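Local coordinates for 402AA LONG hypothetical molybdopterin biosynthesis MOEA protein (Pyrococcus horikoshii, PDB 1UZ5) that probably inserts molybdenum into molybdopterin, turning adenylyl-molybdopterin and molybdate into Mo-molybdopterin and AMP in a magnesium-dependent step, at residues Tyr59-Glu64 with Ala111-Gln116. Residues are numbered along the deposited sequence; the frame is centred on the assembly and turned at random.
Sequences YAVRAE and ADAVIQ
Val-61 and Tyr-59 pair with Ala-113 and Ile-115 as antiparallel beta strands, and a classic beta bulge closes the ladder. The strands belong to one sheet of the MoeA N-terminal region, and 113-116 is one of its two edge strands within the chain. Tyr-59 and Ile-115 form a hydrogen-bonded pair; Ile-115 N reaches Tyr-59 O at 2.8 Å. Val-61 N gives a hydrogen bond to Ala-113 O, also at 2.8 Å. Tyr-59, Val-61, Ala-113 and Ile-115 share a face. With Val-61 CG1 anti to the carbonyl carbon (chi1 -54°), CG2 is turned to touch Ala-113 CB and Ile-115 CD1, each at 4.2 Å. Ile-115 O lies at the edge of the Tyr-59 ring, which also packs on Val-120 and Ile-127. On the other face Ala-60 pairs with Val-114, and its CB also meets Ala-111 CB, from the loop before the strand, at 3.9 Å. At the bulge, Val-61 O accepts Asp-112 N and, weakly, Ala-113 N. Asp-112 then turns its carboxylate to the 3-10 turn beginning at Ala-63. Asp-112 OD1 takes Ala-63 N on its syn lone pair, at 2.7 Å and nearly straight (166°). Replacing Asp-112 by alanine would probably leave the Ala-63 amide without this acceptor and a bridging water without its carboxylate. That water lies 2.7 Å from Asp-112 OD2 and 2.9 Å from Glu-64 N.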
ATOM      1  N   TYR A  59     -37.644  16.899  18.701  1.00 21.09           N
ATOM      2  CA  TYR A  59     -38.792  16.016  18.713  1.00 26.32           C
ATOM      3  C   TYR A  59     -39.050  15.312  17.401  1.00 21.86           C
ATOM      4  O   TYR A  59     -39.185  15.950  16.352  1.00 23.08           O
ATOM      5  CB  TYR A  59     -40.036  16.794  19.144  1.00 27.76           C
ATOM      6  CG  TYR A  59     -39.913  17.341  20.541  1.00 28.68           C
ATOM      7  CD1 TYR A  59     -39.239  18.539  20.793  1.00 27.53           C
ATOM      8  CD2 TYR A  59     -40.407  16.623  21.625  1.00 30.02           C
ATOM      9  CE1 TYR A  59     -39.061  19.002  22.098  1.00 25.03           C
ATOM     10  CE2 TYR A  59     -40.233  17.071  22.921  1.00 26.90           C
ATOM     11  CZ  TYR A  59     -39.561  18.255  23.155  1.00 32.53           C
ATOM     12  OH  TYR A  59     -39.398  18.674  24.457  1.00 36.33           O
ATOM     13  N   ALA A  60     -39.112  13.986  17.477  1.00 21.30           N
ATOM     14  CA  ALA A  60     -39.377  13.147  16.324  1.00 22.90           C
ATOM     15  C   ALA A  60     -40.870  13.253  16.081  1.00 23.10           C
ATOM     16  O   ALA A  60     -41.663  13.117  17.013  1.00 21.23           O
ATOM     17  CB  ALA A  60     -39.003  11.697  16.624  1.00 14.91           C
ATOM     18  N   VAL A  61     -41.248  13.483  14.831  1.00 21.69           N
ATOM     19  CA  VAL A  61     -42.656  13.619  14.479  1.00 24.63           C
ATOM     20  C   VAL A  61     -42.950  12.979  13.135  1.00 18.78           C
ATOM     21  O   VAL A  61     -42.044  12.589  12.406  1.00 21.98           O
ATOM     22  CB  VAL A  61     -43.067  15.108  14.340  1.00 24.37           C
ATOM     23  CG1 VAL A  61     -42.706  15.880  15.596  1.00 20.36           C
ATOM     24  CG2 VAL A  61     -42.378  15.723  13.112  1.00 23.07           C
ATOM     25  N   ARG A  62     -44.235  12.860  12.831  1.00 21.99           N
ATOM     26  CA  ARG A  62     -44.674  12.365  11.534  1.00 24.69           C
ATOM     27  C   ARG A  62     -44.849  13.717  10.834  1.00 23.62           C
ATOM     28  O   ARG A  62     -45.721  14.496  11.208  1.00 25.94           O
ATOM     29  CB  ARG A  62     -46.011  11.641  11.674  1.00 26.29           C
ATOM     30  CG  ARG A  62     -45.920  10.398  12.530  1.00 28.35           C
ATOM     31  CD  ARG A  62     -47.277   9.898  12.993  1.00 39.85           C
ATOM     32  NE  ARG A  62     -48.242   9.798  11.907  1.00 39.33           N
ATOM     33  CZ  ARG A  62     -49.105   8.797  11.766  1.00 55.46           C
ATOM     34  NH1 ARG A  62     -49.124   7.799  12.644  1.00 46.55           N
ATOM     35  NH2 ARG A  62     -49.952   8.792  10.747  1.00 44.06           N
ATOM     36  N   ALA A  63     -44.000  14.013   9.857  1.00 19.33           N
ATOM     37  CA  ALA A  63     -44.053  15.308   9.167  1.00 24.45           C
ATOM     38  C   ALA A  63     -45.458  15.761   8.751  1.00 32.09           C
ATOM     39  O   ALA A  63     -45.815  16.930   8.910  1.00 29.49           O
ATOM     40  CB  ALA A  63     -43.131  15.285   7.957  1.00 22.31           C
ATOM     41  N   GLU A  64     -46.246  14.831   8.225  1.00 32.64           N
ATOM     42  CA  GLU A  64     -47.607  15.110   7.780  1.00 36.74           C
ATOM     43  C   GLU A  64     -48.491  15.748   8.855  1.00 41.96           C
ATOM     44  O   GLU A  64     -49.384  16.532   8.536  1.00 38.73           O
ATOM     45  CB  GLU A  64     -48.261  13.816   7.297  1.00 45.85           C
ATOM     46  CG  GLU A  64     -48.374  12.758   8.389  1.00 68.28           C
ATOM     47  CD  GLU A  64     -48.584  11.363   7.838  1.00 79.48           C
ATOM     48  OE1 GLU A  64     -49.606  11.135   7.159  1.00 86.10           O
ATOM     49  OE2 GLU A  64     -47.719  10.495   8.085  1.00 85.69           O
ATOM     50  N   ALA A 111     -42.018   7.870  12.615  1.00 23.21           N
ATOM     51  CA  ALA A 111     -41.434   9.210  12.597  1.00 21.06           C
ATOM     52  C   ALA A 111     -40.589   9.367  11.338  1.00 26.98           C
ATOM     53  O   ALA A 111     -39.943   8.416  10.904  1.00 21.15           O
ATOM     54  CB  ALA A 111     -40.570   9.439  13.835  1.00 17.91           C
ATOM     55  N   ASP A 112     -40.591  10.560  10.748  1.00 18.84           N
ATOM     56  CA  ASP A 112     -39.787  10.788   9.551  1.00 20.72           C
ATOM     57  C   ASP A 112     -39.096  12.143   9.565  1.00 19.97           C
ATOM     58  O   ASP A 112     -38.495  12.555   8.577  1.00 25.88           O
ATOM     59  CB  ASP A 112     -40.633  10.637   8.282  1.00 25.54           C
ATOM     60  CG  ASP A 112     -41.801  11.611   8.229  1.00 32.20           C
ATOM     61  OD1 ASP A 112     -41.876  12.514   9.085  1.00 28.93           O
ATOM     62  OD2 ASP A 112     -42.640  11.472   7.315  1.00 28.40           O
ATOM     63  N   ALA A 113     -39.188  12.835  10.694  1.00 22.71           N
ATOM     64  CA  ALA A 113     -38.538  14.125  10.847  1.00 21.30           C
ATOM     65  C   ALA A 113     -38.299  14.421  12.315  1.00 17.33           C
ATOM     66  O   ALA A 113     -38.978  13.878  13.186  1.00 21.91           O
ATOM     67  CB  ALA A 113     -39.393  15.234  10.228  1.00 24.72           C
ATOM     68  N   VAL A 114     -37.314  15.274  12.579  1.00 21.41           N
ATOM     69  CA  VAL A 114     -37.011  15.694  13.935  1.00 23.30           C
ATOM     70  C   VAL A 114     -36.956  17.215  13.931  1.00 25.68           C
ATOM     71  O   VAL A 114     -36.211  17.816  13.159  1.00 23.44           O
ATOM     72  CB  VAL A 114     -35.646  15.159  14.438  1.00 18.33           C
ATOM     73  CG1 VAL A 114     -35.399  15.667  15.861  1.00 16.41           C
ATOM     74  CG2 VAL A 114     -35.636  13.631  14.422  1.00 19.01           C
ATOM     75  N   ILE A 115     -37.753  17.836  14.788  1.00 23.25           N
ATOM     76  CA  ILE A 115     -37.774  19.294  14.872  1.00 23.58           C
ATOM     77  C   ILE A 115     -36.889  19.716  16.037  1.00 26.15           C
ATOM     78  O   ILE A 115     -37.106  19.283  17.167  1.00 29.87           O
ATOM     79  CB  ILE A 115     -39.208  19.811  15.105  1.00 28.39           C
ATOM     80  CG1 ILE A 115     -40.119  19.321  13.972  1.00 20.82           C
ATOM     81  CG2 ILE A 115     -39.206  21.332  15.190  1.00 31.25           C
ATOM     82  CD1 ILE A 115     -41.588  19.737  14.109  1.00 31.74           C
ATOM     83  N   GLN A 116     -35.882  20.538  15.753  1.00 24.62           N
ATOM     84  CA  GLN A 116     -34.952  21.011  16.775  1.00 31.74           C
ATOM     85  C   GLN A 116     -35.677  21.436  18.034  1.00 28.88           C
ATOM     86  O   GLN A 116     -36.775  21.984  17.979  1.00 29.73           O
ATOM     87  CB  GLN A 116     -34.135  22.198  16.270  1.00 35.87           C
ATOM     88  CG  GLN A 116     -33.269  21.919  15.069  1.00 53.79           C
ATOM     89  CD  GLN A 116     -32.522  23.159  14.621  1.00 58.34           C
ATOM     90  OE1 GLN A 116     -31.671  23.676  15.342  1.00 61.66           O
ATOM     91  NE2 GLN A 116     -32.846  23.651  13.429  1.00 61.96           N
TER
HETATM   92  O   HOH W   1     -45.018  12.543   6.839  1.00 31.33           O